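Local coordinates for protein DNA polymerase sliding clamp (Archaeoglobus fulgidus, PDB 1RWZ) that probably forms a ring-shaped homotrimer around DNA and tethers the polymerase and other processing proteins to it during replication, at residues I27-K32 with K65-D70; M46-I51 with P120-L125; S95-K100 with V108-P113; L127-V132 with G187-M192. All blocks are in the same frame, centred on the assembly; numbering follows the deposited sequence.

Contact 1. Residues I27-K32 with K65-D70; sequences IHFLEK and KTIGVD
The His28 imidazole meets Thr66 at its edge: ND1 lies 2.7 Å from Thr66 OG1, near the ring plane, in a hydrogen bond that either atom could donate. Thr66 CG2 instead stands well out of the ring plane, off the ND1-CE1 side, 3.4 Å from His28 CE1. The two side chains run alongside each other, and NE2 of the ring is bound by Glu119 OE1, so both ring nitrogens are held and the imidazole's rotation is fixed. The Phe29 ring is also touched edge-on, with Ile67 CD1 3.7 Å from Phe29 CE1. Ile67 CG1 sits between the backbone N and the carbonyl carbon (chi1 58°), which brings its delta methyl across to that edge. These pairs decorate two neighbouring antiparallel strands at one margin of the nine-stranded sheet of the clamp subunit. Ile27–Ile67 and Phe29–Lys65 are hydrogen-bonded pairs; His28–Thr66, between them, is non-hydrogen-bonded, with its side chains on the other face. Phe29 N donates to Lys65 O at 2.7 Å, almost linearly (176°), while Lys65 N returns a longer, more bent bond of 3.1 Å to Phe29 O. On the face shared by Ile27, Phe29 and Ile67, Ile27 CG1 packs 3.8 Å from Val69 CG2.

Contact 2. Residues M46-I51 with P120-L125; sequences MVIVDI and PRIPEL
Part of the linker between the two domains of the clamp subunit, residues 120-125, passes across one face of strand 45-52, and Met46 and Ile48 meet it there through side chains alone. Met46 does most of the touching. Its CG is anti to the backbone N (chi1 180°) and the chain stays extended as far as SD, then bends at chi3 (-86°), which turns the terminal methyl in among the linker residues. Met46 CE lies 3.8 Å from Pro120 CB, the two side chains meeting at a slant, and 3.4 Å from the carbonyl oxygen Arg121 O. The sulfur serves a different partner: Met46 SD lies 4.1 Å from Pro123 CD, a carbon of the proline ring. The methionine thus fits between two prolines, with a backbone carbonyl near its methyl.

Strand 45-52 belongs to the N-terminal domain and pairs with strand 232-238 of the C-terminal one, so the linker lies over the place where the two halves of the long sheet join. Pro123 also touches Ile237 on that neighbouring strand, while Pro120 rests on Val39 and Ile122 on Arg37 of strand 33-39. Two residues along, Ile48 points from the same face as Met46, and its CD1 comes within 4.1 Å of Ile122 CG2, a lighter apolar touch of a delta methyl on a branch methyl. Several linker residues are exposed, and this is a surface contact. The backbone here is partly secured by Arg37 NH1, which is hydrogen-bonded to Pro120 O.

Contact 3. Residues S95-K100 with V108-P113; sequences STLKVK and VALIDP
Leu110 lies along the start of strand 96-101. Its CB is 3.7 Å from Ser95 O, and CG passes over the Ser95 carbonyl group at 3.9 Å from both Ser95 C and Ser95 O. The branches then part: Leu110 CD1 rests against the Thr96 backbone, and Leu110 CD2 reaches Leu97 CB at 3.7 Å. With CG anti to the carbonyl carbon (chi1 -70°), the side chain is laid along the neighbouring backbone. Leu97 CB also meets Val108 CG1 at 3.8 Å, the two residues standing side by side and pointing the same way. In their backbones, Leu97 N donates to Val108 O at 2.9 Å, and Val108 N returns the bond to Leu97 O in the carbonyl plane. Leu110 N donates to Ser95 O at 2.7 Å, but from well above the carbonyl plane (49° out of it). Water 1 also donates to Ser95 O, at 2.8 Å, and links it to Leu110 O. Thr96 and Ala109, next to Leu97-Val108, form a non-hydrogen-bonded pair. Val108 further pairs with a strand of the second subunit, where Ala109 packs on Val169 of that chain. This is the open end of an antiparallel beta hairpin whose outer strand carries the sheet across the subunit interface, as in PCNA rings.

Contact 4. Residues L127-V132 with G187-M192; sequences LPAKIV and GEARSM
Apolar contacts come first: Ala129 CB and Ala189 CB face each other at 4.0 Å, and the ring of Pro128 adds a looser touch, its CG 4.4 Å from Ala189 CB. The backbones come closest at Gly187, which has no side chain: its CA is 4.1 Å from that of Ala129. Contacts to carbonyl oxygens are the second kind. Gly187 CA points a C-H at Pro128 O, with a C...O separation of 3.6 Å and an angle of 159° at the hydrogen. In return, Ala129 CB sits 3.7 Å from Gly187 O, while Pro128 CG is 3.6 Å from Glu188 O.

The contact lies in the C-terminal domain, where strand 129-134 of the long sheet meets the start of strand 189-194, an outer strand of a four-stranded antiparallel sheet. The two strands therefore belong to different sheets and meet where these come together. Polar links run through neighbours: Asn185 bridges both segments, its ND2 bound to Pro128 O and its OD1 to the backbone N of Lys130 and of Gly187. Gly187 O is in turn bound by Ser156 OG, and Ala189 also packs on Leu215 of strand 210-215.

In the fold
From the N terminus, contact 1 closes first, bringing strand 65-70 back beside strand 24-30 at the margin of the nine-stranded sheet. Contact 2 crosses it: 46-51 lies within the loop that contact 1 closes, and its partner 120-125 comes much later, in the linker. Contact 3 is the short hairpin nested inside the loop of contact 2, in the five-stranded sheet. It touches contact 1 where Gly68 O and Ile111 N probably hydrogen-bond. Contact 4 follows in series, starting soon after the linker, and joins the long sheet to the four-stranded one. Contacts 3 and 4 lie on opposite sides of the chain's centre, about 41 Å apart between centres.

Contact 1. Residues I27-K32 with K65-D70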
loop_
_atom_site.group_PDB
_atom_site.type_symbol
_atom_site.label_atom_id
_atom_site.label_comp_id
_atom_site.label_asym_id
_atom_site.label_seq_id
_atom_site.Cartn_x
_atom_site.Cartn_y
_atom_site.Cartn_z
ATOM N N ILE A 27 27.210 -18.529 -7.435
ATOM C CA ILE A 27 26.817 -17.894 -8.688
ATOM C C ILE A 27 27.921 -18.153 -9.699
ATOM O O ILE A 27 29.075 -17.792 -9.476
ATOM C CB ILE A 27 26.647 -16.370 -8.532
ATOM C CG1 ILE A 27 25.653 -16.067 -7.408
ATOM C CG2 ILE A 27 26.191 -15.767 -9.857
ATOM C CD1 ILE A 27 24.303 -16.694 -7.587
ATOM N N HIS A 28 27.561 -18.784 -10.810
ATOM C CA HIS A 28 28.523 -19.108 -11.849
ATOM C C HIS A 28 28.442 -18.133 -13.011
ATOM O O HIS A 28 27.371 -17.926 -13.582
ATOM C CB HIS A 28 28.262 -20.515 -12.396
ATOM C CG HIS A 28 28.242 -21.585 -11.349
ATOM N ND1 HIS A 28 29.389 -22.182 -10.872
ATOM C CD2 HIS A 28 27.214 -22.152 -10.675
ATOM C CE1 HIS A 28 29.068 -23.071 -9.948
ATOM N NE2 HIS A 28 27.755 -23.071 -9.809
ATOM N N PHE A 29 29.574 -17.528 -13.350
ATOM C CA PHE A 29 29.629 -16.636 -14.493
ATOM C C PHE A 29 30.299 -17.464 -15.577
ATOM O O PHE A 29 31.523 -17.631 -15.590
ATOM C CB PHE A 29 30.439 -15.381 -14.183
ATOM C CG PHE A 29 29.706 -14.396 -13.324
ATOM C CD1 PHE A 29 29.696 -14.532 -11.940
ATOM C CD2 PHE A 29 28.987 -13.356 -13.901
ATOM C CE1 PHE A 29 28.975 -13.644 -11.141
ATOM C CE2 PHE A 29 28.263 -12.462 -13.113
ATOM C CZ PHE A 29 28.257 -12.605 -11.731
ATOM N N LEU A 30 29.478 -18.010 -16.467
ATOM C CA LEU A 30 29.959 -18.859 -17.550
ATOM C C LEU A 30 30.047 -18.088 -18.856
ATOM O O LEU A 30 29.500 -16.996 -18.978
ATOM C CB LEU A 30 29.015 -20.049 -17.723
ATOM C CG LEU A 30 28.631 -20.796 -16.442
ATOM C CD1 LEU A 30 27.598 -21.858 -16.776
ATOM C CD2 LEU A 30 29.865 -21.416 -15.805
ATOM N N GLU A 31 30.734 -18.657 -19.838
ATOM C CA GLU A 31 30.861 -17.991 -21.124
ATOM C C GLU A 31 29.481 -17.721 -21.723
ATOM O O GLU A 31 29.261 -16.684 -22.350
ATOM C CB GLU A 31 31.690 -18.843 -22.089
ATOM C CG GLU A 31 33.162 -18.950 -21.708
ATOM C CD GLU A 31 33.898 -17.617 -21.794
ATOM O OE1 GLU A 31 35.068 -17.558 -21.353
ATOM O OE2 GLU A 31 33.320 -16.631 -22.303
ATOM N N LYS A 32 28.553 -18.647 -21.502
ATOM C CA LYS A 32 27.200 -18.528 -22.037
ATOM C C LYS A 32 26.270 -17.635 -21.213
ATOM O O LYS A 32 25.189 -17.261 -21.679
ATOM C CB LYS A 32 26.579 -19.922 -22.177
ATOM C CG LYS A 32 26.213 -20.587 -20.851
ATOM C CD LYS A 32 26.651 -22.055 -20.797
ATOM C CE LYS A 32 28.087 -22.213 -20.274
ATOM N NZ LYS A 32 29.124 -21.508 -21.087
ATOM N N LYS A 65 34.005 -18.051 -13.866
ATOM C CA LYS A 65 34.259 -17.985 -12.437
ATOM C C LYS A 65 33.026 -18.247 -11.589
ATOM O O LYS A 65 31.907 -17.909 -11.970
ATOM C CB LYS A 65 34.831 -16.611 -12.080
ATOM C CG LYS A 65 35.174 -16.440 -10.605
ATOM C CD LYS A 65 35.476 -14.987 -10.269
ATOM C CE LYS A 65 36.672 -14.465 -11.046
ATOM N NZ LYS A 65 36.913 -13.015 -10.781
ATOM N N THR A 66 33.251 -18.855 -10.430
ATOM C CA THR A 66 32.182 -19.150 -9.492
ATOM C C THR A 66 32.443 -18.342 -8.226
ATOM O O THR A 66 33.558 -18.339 -7.710
ATOM C CB THR A 66 32.157 -20.643 -9.114
ATOM O OG1 THR A 66 31.965 -21.433 -10.293
ATOM C CG2 THR A 66 31.029 -20.921 -8.128
ATOM N N ILE A 67 31.423 -17.644 -7.738
ATOM C CA ILE A 67 31.566 -16.863 -6.515
ATOM C C ILE A 67 30.495 -17.282 -5.515
ATOM O O ILE A 67 29.450 -17.811 -5.897
ATOM C CB ILE A 67 31.439 -15.335 -6.779
ATOM C CG1 ILE A 67 30.082 -15.020 -7.421
ATOM C CG2 ILE A 67 32.586 -14.862 -7.665
ATOM C CD1 ILE A 67 29.799 -13.532 -7.553
ATOM N N GLY A 68 30.778 -17.073 -4.233
ATOM C CA GLY A 68 29.826 -17.404 -3.188
ATOM C C GLY A 68 29.195 -16.102 -2.742
ATOM O O GLY A 68 29.902 -15.162 -2.391
ATOM N N VAL A 69 27.869 -16.041 -2.735
ATOM C CA VAL A 69 27.185 -14.811 -2.372
ATOM C C VAL A 69 26.165 -14.922 -1.246
ATOM O O VAL A 69 25.394 -15.883 -1.173
ATOM C CB VAL A 69 26.466 -14.221 -3.611
ATOM C CG1 VAL A 69 25.857 -12.872 -3.274
ATOM C CG2 VAL A 69 27.440 -14.093 -4.763
ATOM N N ASP A 70 26.174 -13.927 -0.362
ATOM C CA ASP A 70 25.218 -13.862 0.736
ATOM C C ASP A 70 23.971 -13.282 0.080
ATOM O O ASP A 70 23.890 -12.074 -0.161
ATOM C CB ASP A 70 25.710 -12.904 1.822
ATOM C CG ASP A 70 24.771 -12.838 3.013
ATOM O OD1 ASP A 70 23.538 -12.920 2.821
ATOM O OD2 ASP A 70 25.269 -12.688 4.150
#

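Contact 2. Residues M46-I51 with P120-L125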
loop_
_atom_site.group_PDB
_atom_site.type_symbol
_atom_site.label_atom_id
_atom_site.label_comp_id
_atom_site.label_asym_id
_atom_site.label_seq_id
_atom_site.Cartn_x
_atom_site.Cartn_y
_atom_site.Cartn_z
ATOM N N MET A 46 13.668 -26.806 -5.349
ATOM C CA MET A 46 14.945 -26.420 -5.926
ATOM C C MET A 46 14.684 -25.264 -6.890
ATOM O O MET A 46 13.585 -25.139 -7.429
ATOM C CB MET A 46 15.556 -27.599 -6.694
ATOM C CG MET A 46 16.909 -27.317 -7.352
ATOM S SD MET A 46 17.511 -28.686 -8.399
ATOM C CE MET A 46 18.329 -29.719 -7.206
ATOM N N VAL A 47 15.687 -24.418 -7.083
ATOM C CA VAL A 47 15.568 -23.303 -8.019
ATOM C C VAL A 47 16.785 -23.334 -8.937
ATOM O O VAL A 47 17.907 -23.592 -8.498
ATOM C CB VAL A 47 15.481 -21.933 -7.286
ATOM C CG1 VAL A 47 16.751 -21.669 -6.489
ATOM C CG2 VAL A 47 15.231 -20.813 -8.310
ATOM N N ILE A 48 16.553 -23.105 -10.224
ATOM C CA ILE A 48 17.622 -23.108 -11.205
ATOM C C ILE A 48 17.458 -21.817 -11.993
ATOM O O ILE A 48 16.431 -21.616 -12.637
ATOM C CB ILE A 48 17.492 -24.290 -12.176
ATOM C CG1 ILE A 48 17.393 -25.609 -11.397
ATOM C CG2 ILE A 48 18.687 -24.306 -13.122
ATOM C CD1 ILE A 48 16.940 -26.792 -12.246
ATOM N N VAL A 49 18.467 -20.955 -11.924
ATOM C CA VAL A 49 18.439 -19.669 -12.612
ATOM C C VAL A 49 19.456 -19.607 -13.742
ATOM O O VAL A 49 20.621 -19.967 -13.572
ATOM C CB VAL A 49 18.747 -18.500 -11.639
ATOM C CG1 VAL A 49 18.839 -17.186 -12.412
ATOM C CG2 VAL A 49 17.671 -18.404 -10.571
ATOM N N ASP A 50 19.003 -19.142 -14.900
ATOM C CA ASP A 50 19.868 -18.988 -16.053
ATOM C C ASP A 50 19.606 -17.643 -16.713
ATOM O O ASP A 50 18.470 -17.338 -17.074
ATOM C CB ASP A 50 19.625 -20.098 -17.085
ATOM C CG ASP A 50 20.253 -21.422 -16.685
ATOM O OD1 ASP A 50 19.506 -22.350 -16.312
ATOM O OD2 ASP A 50 21.498 -21.528 -16.741
ATOM N N ILE A 51 20.653 -16.833 -16.837
ATOM C CA ILE A 51 20.547 -15.544 -17.515
ATOM C C ILE A 51 21.556 -15.589 -18.658
ATOM O O ILE A 51 22.758 -15.421 -18.446
ATOM C CB ILE A 51 20.913 -14.345 -16.614
ATOM C CG1 ILE A 51 20.106 -14.373 -15.318
ATOM C CG2 ILE A 51 20.613 -13.039 -17.369
ATOM C CD1 ILE A 51 20.414 -13.193 -14.392
ATOM N N PRO A 120 24.090 -28.685 -5.936
ATOM C CA PRO A 120 23.138 -29.759 -6.239
ATOM C C PRO A 120 23.094 -30.132 -7.720
ATOM O O PRO A 120 23.397 -29.311 -8.585
ATOM C CB PRO A 120 21.813 -29.186 -5.751
ATOM C CG PRO A 120 21.962 -27.732 -6.067
ATOM C CD PRO A 120 23.379 -27.437 -5.601
ATOM N N ARG A 121 22.720 -31.376 -8.005
ATOM C CA ARG A 121 22.627 -31.849 -9.381
ATOM C C ARG A 121 21.211 -31.658 -9.914
ATOM O O ARG A 121 20.240 -31.742 -9.166
ATOM C CB ARG A 121 23.004 -33.333 -9.471
ATOM C CG ARG A 121 24.471 -33.635 -9.195
ATOM C CD ARG A 121 24.784 -35.101 -9.470
ATOM N NE ARG A 121 26.200 -35.409 -9.287
ATOM C CZ ARG A 121 26.742 -36.602 -9.518
ATOM N NH1 ARG A 121 25.986 -37.608 -9.944
ATOM N NH2 ARG A 121 28.041 -36.791 -9.324
ATOM N N ILE A 122 21.102 -31.399 -11.212
ATOM C CA ILE A 122 19.802 -31.206 -11.843
ATOM C C ILE A 122 19.182 -32.562 -12.170
ATOM O O ILE A 122 19.744 -33.343 -12.935
ATOM C CB ILE A 122 19.931 -30.389 -13.148
ATOM C CG1 ILE A 122 20.516 -29.008 -12.840
ATOM C CG2 ILE A 122 18.566 -30.253 -13.814
ATOM C CD1 ILE A 122 20.790 -28.166 -14.068
ATOM N N PRO A 123 18.007 -32.856 -11.595
ATOM C CA PRO A 123 17.339 -34.136 -11.852
ATOM C C PRO A 123 16.912 -34.292 -13.310
ATOM O O PRO A 123 16.355 -33.372 -13.900
ATOM C CB PRO A 123 16.149 -34.095 -10.897
ATOM C CG PRO A 123 15.816 -32.633 -10.848
ATOM C CD PRO A 123 17.184 -31.997 -10.723
ATOM N N GLU A 124 17.189 -35.456 -13.894
ATOM C CA GLU A 124 16.815 -35.720 -15.280
ATOM C C GLU A 124 15.396 -36.270 -15.309
ATOM O O GLU A 124 15.167 -37.435 -15.642
ATOM C CB GLU A 124 17.777 -36.727 -15.921
ATOM C CG GLU A 124 19.189 -36.199 -16.112
ATOM C CD GLU A 124 20.081 -37.181 -16.847
ATOM O OE1 GLU A 124 20.267 -38.312 -16.343
ATOM O OE2 GLU A 124 20.595 -36.824 -17.931
ATOM N N LEU A 125 14.449 -35.412 -14.952
ATOM C CA LEU A 125 13.042 -35.774 -14.910
ATOM C C LEU A 125 12.447 -36.059 -16.283
ATOM O O LEU A 125 12.581 -35.267 -17.213
ATOM C CB LEU A 125 12.252 -34.657 -14.225
ATOM C CG LEU A 125 12.579 -34.467 -12.741
ATOM C CD1 LEU A 125 11.946 -33.181 -12.221
ATOM C CD2 LEU A 125 12.082 -35.675 -11.962
#

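Contact 3. Residues S95-K100 with V108-P113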
loop_
_atom_site.group_PDB
_atom_site.type_symbol
_atom_site.label_atom_id
_atom_site.label_comp_id
_atom_site.label_asym_id
_atom_site.label_seq_id
_atom_site.Cartn_x
_atom_site.Cartn_y
_atom_site.Cartn_z
ATOM N N SER A 95 37.446 -11.912 -3.324
ATOM C CA SER A 95 36.849 -11.629 -2.024
ATOM C C SER A 95 35.821 -10.503 -2.005
ATOM O O SER A 95 35.083 -10.367 -1.034
ATOM C CB SER A 95 37.948 -11.307 -1.012
ATOM O OG SER A 95 38.655 -10.140 -1.392
ATOM N N THR A 96 35.761 -9.705 -3.068
ATOM C CA THR A 96 34.823 -8.587 -3.096
ATOM C C THR A 96 33.966 -8.448 -4.353
ATOM O O THR A 96 34.461 -8.569 -5.472
ATOM C CB THR A 96 35.562 -7.251 -2.912
ATOM O OG1 THR A 96 36.361 -7.306 -1.726
ATOM C CG2 THR A 96 34.567 -6.105 -2.800
ATOM N N LEU A 97 32.684 -8.174 -4.142
ATOM C CA LEU A 97 31.736 -7.953 -5.228
ATOM C C LEU A 97 31.309 -6.492 -5.162
ATOM O O LEU A 97 30.874 -6.019 -4.110
ATOM C CB LEU A 97 30.496 -8.834 -5.065
ATOM C CG LEU A 97 29.297 -8.503 -5.965
ATOM C CD1 LEU A 97 29.652 -8.755 -7.427
ATOM C CD2 LEU A 97 28.104 -9.352 -5.556
ATOM N N LYS A 98 31.448 -5.780 -6.273
ATOM C CA LYS A 98 31.037 -4.383 -6.328
ATOM C C LYS A 98 29.709 -4.316 -7.067
ATOM O O LYS A 98 29.537 -4.956 -8.107
ATOM C CB LYS A 98 32.070 -3.533 -7.070
ATOM C CG LYS A 98 33.407 -3.393 -6.365
ATOM C CD LYS A 98 34.321 -2.445 -7.133
ATOM C CE LYS A 98 35.668 -2.295 -6.450
ATOM N NZ LYS A 98 36.574 -1.391 -7.219
ATOM N N VAL A 99 28.770 -3.558 -6.515
ATOM C CA VAL A 99 27.456 -3.394 -7.122
ATOM C C VAL A 99 27.271 -1.898 -7.317
ATOM O O VAL A 99 27.174 -1.149 -6.348
ATOM C CB VAL A 99 26.344 -3.931 -6.202
ATOM C CG1 VAL A 99 24.987 -3.783 -6.879
ATOM C CG2 VAL A 99 26.618 -5.386 -5.863
ATOM N N LYS A 100 27.232 -1.463 -8.571
ATOM C CA LYS A 100 27.087 -0.044 -8.859
ATOM C C LYS A 100 25.801 0.296 -9.593
ATOM O O LYS A 100 25.428 -0.368 -10.556
ATOM C CB LYS A 100 28.276 0.447 -9.680
ATOM C CG LYS A 100 29.626 0.176 -9.043
ATOM C CD LYS A 100 30.710 1.041 -9.666
ATOM C CE LYS A 100 30.850 0.792 -11.148
ATOM N NZ LYS A 100 31.814 1.746 -11.763
ATOM N N VAL A 108 30.522 -5.781 -1.185
ATOM C CA VAL A 108 30.198 -6.814 -0.218
ATOM C C VAL A 108 31.230 -7.921 -0.283
ATOM O O VAL A 108 31.716 -8.273 -1.359
ATOM C CB VAL A 108 28.786 -7.412 -0.450
ATOM C CG1 VAL A 108 28.709 -8.079 -1.806
ATOM C CG2 VAL A 108 28.459 -8.411 0.658
ATOM N N ALA A 109 31.584 -8.452 0.881
ATOM C CA ALA A 109 32.556 -9.525 0.944
ATOM C C ALA A 109 31.923 -10.793 0.394
ATOM O O ALA A 109 30.789 -11.130 0.733
ATOM C CB ALA A 109 33.003 -9.744 2.387
ATOM N N LEU A 110 32.654 -11.482 -0.471
ATOM C CA LEU A 110 32.166 -12.723 -1.049
ATOM C C LEU A 110 32.385 -13.856 -0.054
ATOM O O LEU A 110 33.165 -13.722 0.894
ATOM C CB LEU A 110 32.902 -13.017 -2.357
ATOM C CG LEU A 110 32.548 -12.067 -3.505
ATOM C CD1 LEU A 110 33.445 -12.338 -4.701
ATOM C CD2 LEU A 110 31.082 -12.252 -3.876
ATOM N N ILE A 111 31.684 -14.960 -0.267
ATOM C CA ILE A 111 31.791 -16.126 0.602
ATOM C C ILE A 111 32.579 -17.205 -0.125
ATOM O O ILE A 111 32.471 -17.347 -1.340
ATOM C CB ILE A 111 30.401 -16.697 0.941
ATOM C CG1 ILE A 111 29.544 -15.628 1.616
ATOM C CG2 ILE A 111 30.538 -17.916 1.847
ATOM C CD1 ILE A 111 28.115 -16.061 1.841
ATOM N N ASP A 112 33.383 -17.960 0.614
ATOM C CA ASP A 112 34.148 -19.033 -0.002
ATOM C C ASP A 112 33.130 -20.046 -0.519
ATOM O O ASP A 112 32.355 -20.605 0.254
ATOM C CB ASP A 112 35.082 -19.675 1.028
ATOM C CG ASP A 112 35.789 -20.902 0.488
ATOM O OD1 ASP A 112 36.226 -20.874 -0.683
ATOM O OD2 ASP A 112 35.917 -21.890 1.242
ATOM N N PRO A 113 33.107 -20.279 -1.840
ATOM C CA PRO A 113 32.171 -21.225 -2.458
ATOM C C PRO A 113 32.099 -22.575 -1.745
ATOM O O PRO A 113 31.030 -23.175 -1.638
ATOM C CB PRO A 113 32.705 -21.349 -3.883
ATOM C CG PRO A 113 33.271 -19.995 -4.138
ATOM C CD PRO A 113 34.009 -19.705 -2.852
HETATM O O HOH W 1 35.727 -12.304 0.912
#

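Contact 4. Residues L127-V132 with G187-M192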
loop_
_atom_site.group_PDB
_atom_site.type_symbol
_atom_site.label_atom_id
_atom_site.label_comp_id
_atom_site.label_asym_id
_atom_site.label_seq_id
_atom_site.Cartn_x
_atom_site.Cartn_y
_atom_site.Cartn_z
ATOM N N LEU A 127 9.112 -36.304 -17.956
ATOM C CA LEU A 127 7.697 -35.987 -17.773
ATOM C C LEU A 127 6.892 -35.938 -19.067
ATOM O O LEU A 127 7.282 -35.284 -20.036
ATOM C CB LEU A 127 7.567 -34.668 -17.009
ATOM C CG LEU A 127 8.326 -34.680 -15.678
ATOM C CD1 LEU A 127 8.113 -33.375 -14.942
ATOM C CD2 LEU A 127 7.848 -35.847 -14.827
ATOM N N PRO A 128 5.733 -36.618 -19.083
ATOM C CA PRO A 128 4.820 -36.711 -20.225
ATOM C C PRO A 128 3.964 -35.499 -20.584
ATOM O O PRO A 128 3.583 -35.341 -21.741
ATOM C CB PRO A 128 3.961 -37.918 -19.868
ATOM C CG PRO A 128 3.825 -37.778 -18.389
ATOM C CD PRO A 128 5.245 -37.444 -17.962
ATOM N N ALA A 129 3.652 -34.656 -19.607
ATOM C CA ALA A 129 2.807 -33.492 -19.868
ATOM C C ALA A 129 3.570 -32.176 -19.910
ATOM O O ALA A 129 4.398 -31.899 -19.044
ATOM C CB ALA A 129 1.703 -33.413 -18.821
ATOM N N LYS A 130 3.278 -31.367 -20.923
ATOM C CA LYS A 130 3.918 -30.065 -21.077
ATOM C C LYS A 130 2.809 -29.048 -21.297
ATOM O O LYS A 130 2.033 -29.163 -22.247
ATOM C CB LYS A 130 4.866 -30.062 -22.276
ATOM C CG LYS A 130 5.603 -28.741 -22.446
ATOM C CD LYS A 130 6.487 -28.752 -23.682
ATOM C CE LYS A 130 7.133 -27.391 -23.893
ATOM N NZ LYS A 130 7.958 -27.374 -25.135
ATOM N N ILE A 131 2.746 -28.056 -20.416
ATOM C CA ILE A 131 1.716 -27.030 -20.472
ATOM C C ILE A 131 2.357 -25.648 -20.472
ATOM O O ILE A 131 3.152 -25.337 -19.588
ATOM C CB ILE A 131 0.778 -27.129 -19.236
ATOM C CG1 ILE A 131 0.221 -28.551 -19.103
ATOM C CG2 ILE A 131 -0.363 -26.138 -19.360
ATOM C CD1 ILE A 131 0.894 -29.375 -18.015
ATOM N N VAL A 132 2.017 -24.825 -21.461
ATOM C CA VAL A 132 2.562 -23.472 -21.539
ATOM C C VAL A 132 1.408 -22.484 -21.391
ATOM O O VAL A 132 0.409 -22.564 -22.114
ATOM C CB VAL A 132 3.296 -23.227 -22.880
ATOM C CG1 VAL A 132 3.899 -21.819 -22.897
ATOM C CG2 VAL A 132 4.397 -24.262 -23.059
ATOM N N GLY A 187 -0.486 -34.527 -22.687
ATOM C CA GLY A 187 0.041 -35.637 -21.913
ATOM C C GLY A 187 -0.797 -35.932 -20.682
ATOM O O GLY A 187 -1.379 -35.027 -20.087
ATOM N N GLU A 188 -0.863 -37.201 -20.296
ATOM C CA GLU A 188 -1.637 -37.595 -19.126
ATOM C C GLU A 188 -0.748 -37.611 -17.890
ATOM O O GLU A 188 0.280 -38.289 -17.865
ATOM C CB GLU A 188 -2.263 -38.978 -19.341
ATOM C CG GLU A 188 -3.250 -39.020 -20.498
ATOM C CD GLU A 188 -3.982 -40.345 -20.599
ATOM O OE1 GLU A 188 -3.310 -41.396 -20.677
ATOM O OE2 GLU A 188 -5.230 -40.332 -20.605
ATOM N N ALA A 189 -1.150 -36.857 -16.872
ATOM C CA ALA A 189 -0.394 -36.768 -15.629
ATOM C C ALA A 189 -1.269 -36.246 -14.497
ATOM O O ALA A 189 -2.219 -35.498 -14.723
ATOM C CB ALA A 189 0.810 -35.855 -15.818
ATOM N N ARG A 190 -0.935 -36.629 -13.271
ATOM C CA ARG A 190 -1.703 -36.196 -12.112
ATOM C C ARG A 190 -0.819 -36.292 -10.874
ATOM O O ARG A 190 -0.362 -37.378 -10.524
ATOM C CB ARG A 190 -2.934 -37.100 -11.957
ATOM C CG ARG A 190 -3.892 -36.737 -10.835
ATOM C CD ARG A 190 -4.996 -37.798 -10.728
ATOM N NE ARG A 190 -5.938 -37.528 -9.645
ATOM C CZ ARG A 190 -6.940 -36.657 -9.715
ATOM N NH1 ARG A 190 -7.144 -35.962 -10.826
ATOM N NH2 ARG A 190 -7.733 -36.474 -8.669
ATOM N N SER A 191 -0.567 -35.156 -10.228
ATOM C CA SER A 191 0.253 -35.115 -9.015
ATOM C C SER A 191 -0.305 -34.082 -8.038
ATOM O O SER A 191 -1.008 -33.158 -8.442
ATOM C CB SER A 191 1.706 -34.753 -9.349
ATOM O OG SER A 191 2.360 -35.786 -10.062
ATOM N N MET A 192 0.008 -34.235 -6.756
ATOM C CA MET A 192 -0.464 -33.293 -5.742
ATOM C C MET A 192 0.718 -32.524 -5.160
ATOM O O MET A 192 1.791 -33.092 -4.964
ATOM C CB MET A 192 -1.209 -34.033 -4.627
ATOM C CG MET A 192 -1.818 -33.108 -3.584
ATOM S SD MET A 192 -3.170 -33.875 -2.676
ATOM C CE MET A 192 -4.537 -32.951 -3.268
#